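Local coordinates for clavulanic acid biosynthesis oligopeptide binding protein 2 (Streptomyces clavuligerus, PDB 2WOL), which probably binds oligopeptides as a family 5 extracellular solute-binding protein of the clavulanic acid biosynthesis pathway, at residues A[327-331]-A[332-336]; A[407-410]-A[411-415]; A[477-481]-A[482-486]. All coordinates share one frame; numbering follows the deposited sequence.

Contact 1 of 3, residues A[327-331]-A[332-336]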
loop_
_atom_site.group_PDB
_atom_site.type_symbol
_atom_site.label_atom_id
_atom_site.label_comp_id
_atom_site.label_asym_id
_atom_site.label_seq_id
_atom_site.Cartn_x
_atom_site.Cartn_y
_atom_site.Cartn_z
ATOM N N TYR A 327 16.714 22.625 -0.175
ATOM C CA TYR A 327 16.986 23.664 0.822
ATOM C C TYR A 327 15.912 24.747 0.871
ATOM O O TYR A 327 15.627 25.286 1.942
ATOM C CB TYR A 327 18.339 24.328 0.561
ATOM C CG TYR A 327 19.542 23.531 1.005
ATOM C CD1 TYR A 327 20.514 23.138 0.085
ATOM C CD2 TYR A 327 19.726 23.193 2.345
ATOM C CE1 TYR A 327 21.628 22.418 0.479
ATOM C CE2 TYR A 327 20.842 22.468 2.753
ATOM C CZ TYR A 327 21.794 22.085 1.815
ATOM O OH TYR A 327 22.906 21.367 2.204
ATOM N N ALA A 328 15.336 25.076 -0.287
ATOM C CA ALA A 328 14.358 26.166 -0.386
ATOM C C ALA A 328 12.916 25.735 -0.120
ATOM O O ALA A 328 11.994 26.542 -0.215
ATOM C CB ALA A 328 14.469 26.865 -1.740
ATOM N N ALA A 329 12.726 24.465 0.221
ATOM C CA ALA A 329 11.403 23.957 0.561
ATOM C C ALA A 329 10.971 24.502 1.917
ATOM O O ALA A 329 11.675 24.343 2.915
ATOM C CB ALA A 329 11.410 22.427 0.578
ATOM N N ASP A 330 9.822 25.173 1.943
ATOM C CA ASP A 330 9.233 25.607 3.204
ATOM C C ASP A 330 8.388 24.450 3.718
ATOM O O ASP A 330 7.237 24.289 3.320
ATOM C CB ASP A 330 8.390 26.872 3.001
ATOM C CG ASP A 330 7.810 27.421 4.302
ATOM O OD1 ASP A 330 7.674 26.660 5.280
ATOM O OD2 ASP A 330 7.482 28.625 4.334
ATOM N N LYS A 331 8.978 23.638 4.594
ATOM C CA LYS A 331 8.345 22.396 5.048
ATOM C C LYS A 331 7.060 22.647 5.833
ATOM O O LYS A 331 6.145 21.823 5.821
ATOM C CB LYS A 331 9.316 21.564 5.893
ATOM C CG LYS A 331 10.637 21.146 5.208
ATOM C CD LYS A 331 10.454 20.272 3.954
ATOM C CE LYS A 331 9.763 18.940 4.243
ATOM N NZ LYS A 331 10.560 18.014 5.107
ATOM N N ILE A 332 7.009 23.787 6.515
ATOM C CA ILE A 332 5.836 24.183 7.292
ATOM C C ILE A 332 4.689 24.546 6.352
ATOM O O ILE A 332 3.567 24.049 6.511
ATOM C CB ILE A 332 6.164 25.356 8.254
ATOM C CG1 ILE A 332 7.306 24.977 9.216
ATOM C CG2 ILE A 332 4.914 25.819 9.014
ATOM C CD1 ILE A 332 7.049 23.727 10.072
ATOM N N LEU A 333 4.982 25.387 5.360
ATOM C CA LEU A 333 4.007 25.772 4.336
ATOM C C LEU A 333 3.501 24.551 3.566
ATOM O O LEU A 333 2.306 24.436 3.270
ATOM C CB LEU A 333 4.630 26.780 3.361
ATOM C CG LEU A 333 3.746 27.439 2.298
ATOM C CD1 LEU A 333 2.790 28.445 2.941
ATOM C CD2 LEU A 333 4.590 28.106 1.213
ATOM N N LEU A 334 4.418 23.641 3.251
ATOM C CA LEU A 334 4.087 22.435 2.498
ATOM C C LEU A 334 3.201 21.496 3.312
ATOM O O LEU A 334 2.268 20.896 2.775
ATOM C CB LEU A 334 5.360 21.732 2.011
ATOM C CG LEU A 334 6.055 22.454 0.849
ATOM C CD1 LEU A 334 7.544 22.153 0.810
ATOM C CD2 LEU A 334 5.396 22.093 -0.472
ATOM N N GLN A 335 3.483 21.387 4.608
ATOM C CA GLN A 335 2.643 20.594 5.501
ATOM C C GLN A 335 1.262 21.225 5.659
ATOM O O GLN A 335 0.250 20.517 5.695
ATOM C CB GLN A 335 3.311 20.427 6.860
ATOM C CG GLN A 335 2.496 19.591 7.831
ATOM C CD GLN A 335 3.267 19.243 9.074
ATOM O OE1 GLN A 335 3.953 20.093 9.644
ATOM N NE2 GLN A 335 3.162 17.987 9.510
ATOM N N ASP A 336 1.221 22.553 5.748
ATOM C CA ASP A 336 -0.048 23.276 5.846
ATOM C C ASP A 336 -0.913 23.036 4.612
ATOM O O ASP A 336 -2.134 22.914 4.721
ATOM C CB ASP A 336 0.183 24.772 6.081
ATOM C CG ASP A 336 0.606 25.088 7.512
ATOM O OD1 ASP A 336 0.644 24.166 8.352
ATOM O OD2 ASP A 336 0.906 26.269 7.797
#
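Asp330 O accepts from Leu334 N at 2.9 Å and Lys331 O from Gln335 N at 3.0 Å, the two i to i+4 bonds that open helix 331-337 directly after the connection from helix 319-327. Asp330 is the N-cap of this helix. Its carboxylate folds forward over the first turn because CG lies anti to the backbone N (chi1 -177°), which brings OD1 to Leu333 N at 3.0 Å in an almost straight bond, with an N-H...O angle of 176°. The amide arrives from above the carboxylate plane rather than within it. Ile332 N makes a second, weak bond to the same oxygen, whereas OD2 is taken by a salt bridge to Arg372. A negative group at the start of the helix would be expected to interact favourably with its dipole. The carboxylate also rests against the Leu333 side chain, with Asp330 CG 3.4 Å from Leu333 CB, and the two side chains cross at about a right angle. The Lys331 chain, bent at chi2, chi3 and chi4, carries NZ to a hydrogen bond with Thr348 O. Leu334 CD1 packs on Ala329 CB, 3.9 Å away.

Contact 2 of 3, residues A[407-410]-A[411-415]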
loop_
_atom_site.group_PDB
_atom_site.type_symbol
_atom_site.label_atom_id
_atom_site.label_comp_id
_atom_site.label_asym_id
_atom_site.label_seq_id
_atom_site.Cartn_x
_atom_site.Cartn_y
_atom_site.Cartn_z
ATOM N N ASP A 407 1.274 24.445 -5.326
ATOM C CA ASP A 407 1.272 25.893 -5.103
ATOM C C ASP A 407 2.257 26.296 -4.006
ATOM O O ASP A 407 2.924 27.328 -4.111
ATOM C CB ASP A 407 -0.132 26.397 -4.746
ATOM C CG ASP A 407 -1.110 26.308 -5.913
ATOM O OD1 ASP A 407 -0.665 26.242 -7.081
ATOM O OD2 ASP A 407 -2.333 26.314 -5.652
ATOM N N ALA A 408 2.335 25.481 -2.955
ATOM C CA ALA A 408 3.289 25.706 -1.874
ATOM C C ALA A 408 4.737 25.513 -2.338
ATOM O O ALA A 408 5.650 26.179 -1.838
ATOM C CB ALA A 408 2.968 24.816 -0.686
ATOM N N VAL A 409 4.948 24.618 -3.302
ATOM C CA VAL A 409 6.279 24.459 -3.896
ATOM C C VAL A 409 6.629 25.712 -4.707
ATOM O O VAL A 409 7.733 26.242 -4.599
ATOM C CB VAL A 409 6.403 23.185 -4.781
ATOM C CG1 VAL A 409 7.811 23.069 -5.366
ATOM C CG2 VAL A 409 6.080 21.928 -3.981
ATOM N N VAL A 410 5.673 26.184 -5.506
ATOM C CA VAL A 410 5.835 27.414 -6.290
ATOM C C VAL A 410 6.231 28.584 -5.382
ATOM O O VAL A 410 7.211 29.285 -5.643
ATOM C CB VAL A 410 4.540 27.762 -7.078
ATOM C CG1 VAL A 410 4.657 29.127 -7.762
ATOM C CG2 VAL A 410 4.222 26.680 -8.100
ATOM N N GLU A 411 5.468 28.772 -4.306
ATOM C CA GLU A 411 5.707 29.850 -3.352
ATOM C C GLU A 411 7.073 29.725 -2.662
ATOM O O GLU A 411 7.797 30.717 -2.520
ATOM C CB GLU A 411 4.576 29.891 -2.318
ATOM C CG GLU A 411 4.621 31.085 -1.377
ATOM C CD GLU A 411 3.409 31.166 -0.454
ATOM O OE1 GLU A 411 2.337 30.616 -0.794
ATOM O OE2 GLU A 411 3.534 31.787 0.618
ATOM N N SER A 412 7.421 28.506 -2.249
ATOM C CA SER A 412 8.701 28.238 -1.590
ATOM C C SER A 412 9.866 28.624 -2.487
ATOM O O SER A 412 10.762 29.351 -2.076
ATOM C CB SER A 412 8.835 26.750 -1.237
ATOM O OG SER A 412 7.877 26.332 -0.278
ATOM N N LEU A 413 9.832 28.130 -3.721
ATOM C CA LEU A 413 10.969 28.240 -4.626
ATOM C C LEU A 413 11.117 29.621 -5.252
ATOM O O LEU A 413 12.216 30.009 -5.646
ATOM C CB LEU A 413 10.892 27.157 -5.707
ATOM C CG LEU A 413 10.839 25.698 -5.233
ATOM C CD1 LEU A 413 11.008 24.745 -6.403
ATOM C CD2 LEU A 413 11.877 25.410 -4.155
ATOM N N ALA A 414 10.015 30.363 -5.337
ATOM C CA ALA A 414 10.047 31.731 -5.873
ATOM C C ALA A 414 10.990 32.628 -5.071
ATOM O O ALA A 414 11.540 33.593 -5.600
ATOM C CB ALA A 414 8.649 32.326 -5.910
ATOM N N ARG A 415 11.187 32.288 -3.799
ATOM C CA ARG A 415 12.043 33.062 -2.895
ATOM C C ARG A 415 13.517 33.093 -3.310
ATOM O O ARG A 415 14.258 33.984 -2.886
ATOM C CB ARG A 415 11.914 32.535 -1.464
ATOM C CG ARG A 415 10.505 32.630 -0.898
ATOM C CD ARG A 415 10.416 32.036 0.500
ATOM N NE ARG A 415 10.775 30.618 0.512
ATOM C CZ ARG A 415 11.016 29.908 1.610
ATOM N NH1 ARG A 415 10.943 30.473 2.812
ATOM N NH2 ARG A 415 11.337 28.623 1.505
#
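Ser412 bends its hydroxyl back onto the preceding turn of helix 401-414: OG lies beside its own backbone N and anti to the carbonyl carbon (chi1 -65°), from where it donates to Ala408 O at 2.7 Å. The same oxygen accepts Ser412 N at 3.0 Å, and the two donors approach from opposite faces of the carbonyl plane. OG has a further partner in Asp330 N. One residue along, Val409 and Leu413 lie side by side and point the same way, with Val409 CG1 3.8 Å from Leu413 CD1. Leu413 CG, on the backbone-N side of its CA-CB bond, also comes within 3.2 Å of Val409 O. Both residues face strand 418-425 through Leu420, as expected for the helix of a beta-alpha-beta crossover from strand 391-398. Near the C-terminal end, Arg415 curls back so that NE donates to Ser412 O at 2.9 Å with an N-H...O angle of 173°; the carbonyl oxygen lies at the edge of the guanidinium, in its plane, and offers a lone pair. NH2 continues to Ala328 O and Arg372 O. Set on a last-turn carbonyl, the positive guanidinium probably interacts favourably with the partially negative helix end.

Contact 3 of 3, residues A[477-481]-A[482-486]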
loop_
_atom_site.group_PDB
_atom_site.type_symbol
_atom_site.label_atom_id
_atom_site.label_comp_id
_atom_site.label_asym_id
_atom_site.label_seq_id
_atom_site.Cartn_x
_atom_site.Cartn_y
_atom_site.Cartn_z
ATOM N N GLY A 477 4.116 3.068 -18.498
ATOM C CA GLY A 477 3.138 3.581 -17.544
ATOM C C GLY A 477 3.097 2.772 -16.264
ATOM O O GLY A 477 3.612 1.651 -16.212
ATOM N N GLY A 478 2.481 3.345 -15.234
ATOM C CA GLY A 478 2.458 2.745 -13.905
ATOM C C GLY A 478 3.813 2.830 -13.229
ATOM O O GLY A 478 4.112 2.051 -12.321
ATOM N N ASN A 479 4.630 3.780 -13.679
ATOM C CA ASN A 479 5.980 3.964 -13.157
ATOM C C ASN A 479 5.968 4.674 -11.812
ATOM O O ASN A 479 5.249 5.659 -11.630
ATOM C CB ASN A 479 6.830 4.761 -14.155
ATOM C CG ASN A 479 8.266 4.952 -13.693
ATOM O OD1 ASN A 479 8.910 4.017 -13.216
ATOM N ND2 ASN A 479 8.779 6.172 -13.844
ATOM N N TRP A 480 6.776 4.172 -10.883
ATOM C CA TRP A 480 6.921 4.785 -9.570
ATOM C C TRP A 480 8.330 5.302 -9.290
ATOM O O TRP A 480 8.566 5.979 -8.284
ATOM C CB TRP A 480 6.452 3.822 -8.482
ATOM C CG TRP A 480 4.975 3.846 -8.362
ATOM C CD1 TRP A 480 4.090 2.933 -8.858
ATOM C CD2 TRP A 480 4.194 4.871 -7.743
ATOM N NE1 TRP A 480 2.802 3.317 -8.563
ATOM C CE2 TRP A 480 2.838 4.502 -7.876
ATOM C CE3 TRP A 480 4.512 6.056 -7.067
ATOM C CZ2 TRP A 480 1.794 5.281 -7.363
ATOM C CZ3 TRP A 480 3.478 6.829 -6.560
ATOM C CH2 TRP A 480 2.133 6.437 -6.713
ATOM N N ASN A 481 9.260 4.970 -10.176
ATOM C CA ASN A 481 10.597 5.536 -10.138
ATOM C C ASN A 481 10.578 6.778 -11.022
ATOM O O ASN A 481 11.040 6.765 -12.170
ATOM C CB ASN A 481 11.633 4.505 -10.606
ATOM C CG ASN A 481 13.068 4.999 -10.462
ATOM O OD1 ASN A 481 13.319 6.197 -10.333
ATOM N ND2 ASN A 481 14.019 4.065 -10.488
ATOM N N LEU A 482 10.033 7.858 -10.473
ATOM C CA LEU A 482 9.759 9.058 -11.263
ATOM C C LEU A 482 11.017 9.761 -11.778
ATOM O O LEU A 482 11.048 10.187 -12.936
ATOM C CB LEU A 482 8.830 10.024 -10.509
ATOM C CG LEU A 482 7.464 9.470 -10.078
ATOM C CD1 LEU A 482 6.643 10.536 -9.364
ATOM C CD2 LEU A 482 6.681 8.871 -11.249
ATOM N N PRO A 483 12.063 9.881 -10.937
ATOM C CA PRO A 483 13.325 10.416 -11.453
ATOM C C PRO A 483 14.029 9.483 -12.437
ATOM O O PRO A 483 15.019 9.880 -13.056
ATOM C CB PRO A 483 14.189 10.554 -10.192
ATOM C CG PRO A 483 13.216 10.548 -9.050
ATOM C CD PRO A 483 12.148 9.606 -9.490
ATOM N N GLU A 484 13.534 8.251 -12.563
ATOM C CA GLU A 484 14.202 7.207 -13.355
ATOM C C GLU A 484 15.660 7.039 -12.917
ATOM O O GLU A 484 16.579 6.961 -13.740
ATOM C CB GLU A 484 14.074 7.482 -14.862
ATOM C CG GLU A 484 12.623 7.508 -15.335
ATOM C CD GLU A 484 12.446 7.977 -16.769
ATOM O OE1 GLU A 484 13.360 7.760 -17.598
ATOM O OE2 GLU A 484 11.375 8.553 -17.065
ATOM N N LEU A 485 15.857 7.011 -11.601
ATOM C CA LEU A 485 17.166 6.761 -11.027
ATOM C C LEU A 485 17.610 5.360 -11.408
ATOM O O LEU A 485 16.870 4.394 -11.223
ATOM C CB LEU A 485 17.131 6.915 -9.502
ATOM C CG LEU A 485 18.491 6.939 -8.794
ATOM C CD1 LEU A 485 19.249 8.215 -9.124
ATOM C CD2 LEU A 485 18.330 6.791 -7.286
ATOM N N ASP A 486 18.816 5.269 -11.958
ATOM C CA ASP A 486 19.405 3.990 -12.327
ATOM C C ASP A 486 20.878 3.996 -11.930
ATOM O O ASP A 486 21.774 3.966 -12.780
ATOM C CB ASP A 486 19.218 3.736 -13.827
ATOM C CG ASP A 486 19.511 2.300 -14.227
ATOM O OD1 ASP A 486 19.691 1.431 -13.342
ATOM O OD2 ASP A 486 19.556 2.041 -15.451
HETATM O O HOH W 1 10.245 7.915 -7.378
#
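Asn481 O is gripped from opposite faces of its carbonyl plane, by Glu484 N at 2.9 Å and by Asn479 ND2 at 2.9 Å. Both donors stand well above that plane, Asn479 ND2 by 75° and Glu484 N by 58°, so neither lies on a lone pair. The Asn479 amide reaches forward along the chain to Asn481 because its CG is anti to the backbone N (chi1 -178°). Its OD1 receives a weak bond from Asn481 N and a further one from Lys474 N, so both ends of this amide are used and its flip is probably fixed. The bond from Glu484 N closes a type I beta turn from Asn481 to Glu484, within the long connection between helices 460-468 and 488-499. Asn481 also spans the turn with its side chain: OD1 accepts from Leu485 N at 3.0 Å, and ND2 donates to Leu485 O at 3.0 Å. The latter bond lies in the carbonyl plane and uses a lone pair of Leu485 O. One amide thus engages both the N-H and the C=O of a residue beyond the turn, and ND2 has a weak extra partner in Asp469 O. Glu484 CG lies 3.6 Å from Asn481 O, while the carboxylate forms a salt bridge with Arg442. Just before the turn, a water donates to Trp480 O at 2.7 Å and accepts from Leu482 N, bridging two groups that also share a weak direct bond. Leu482 sends CD2 to within 3.5 Å of Asn479 O and packs on Leu449 and Thr451 of strand 448-453.

Overall arrangement
The contacts follow one another along the chain in the order 1, 2, 3. Contacts 1 and 2 are neighbours in space, with centres 9 Å apart: the start of helix 331-337 and the loop before it pack against helix 401-414, joined by two probable hydrogen bonds and apolar packing. Contact 3 stands apart, its centre 24 Å from each of the others, with nearest atoms about 15 Å from contact 1 and about 13 Å from contact 2. The mixed sheet relates all three: helix 401-414 links its strands 391-398 and 418-425, Lys331 of contact 1 touches strand 346-347, and Trp480 and Leu482 of contact 3 pack on strand 448-453. Contacts 1 and 2 thus form one helix-packing unit, while contact 3 shapes a separate loop on the same sheet.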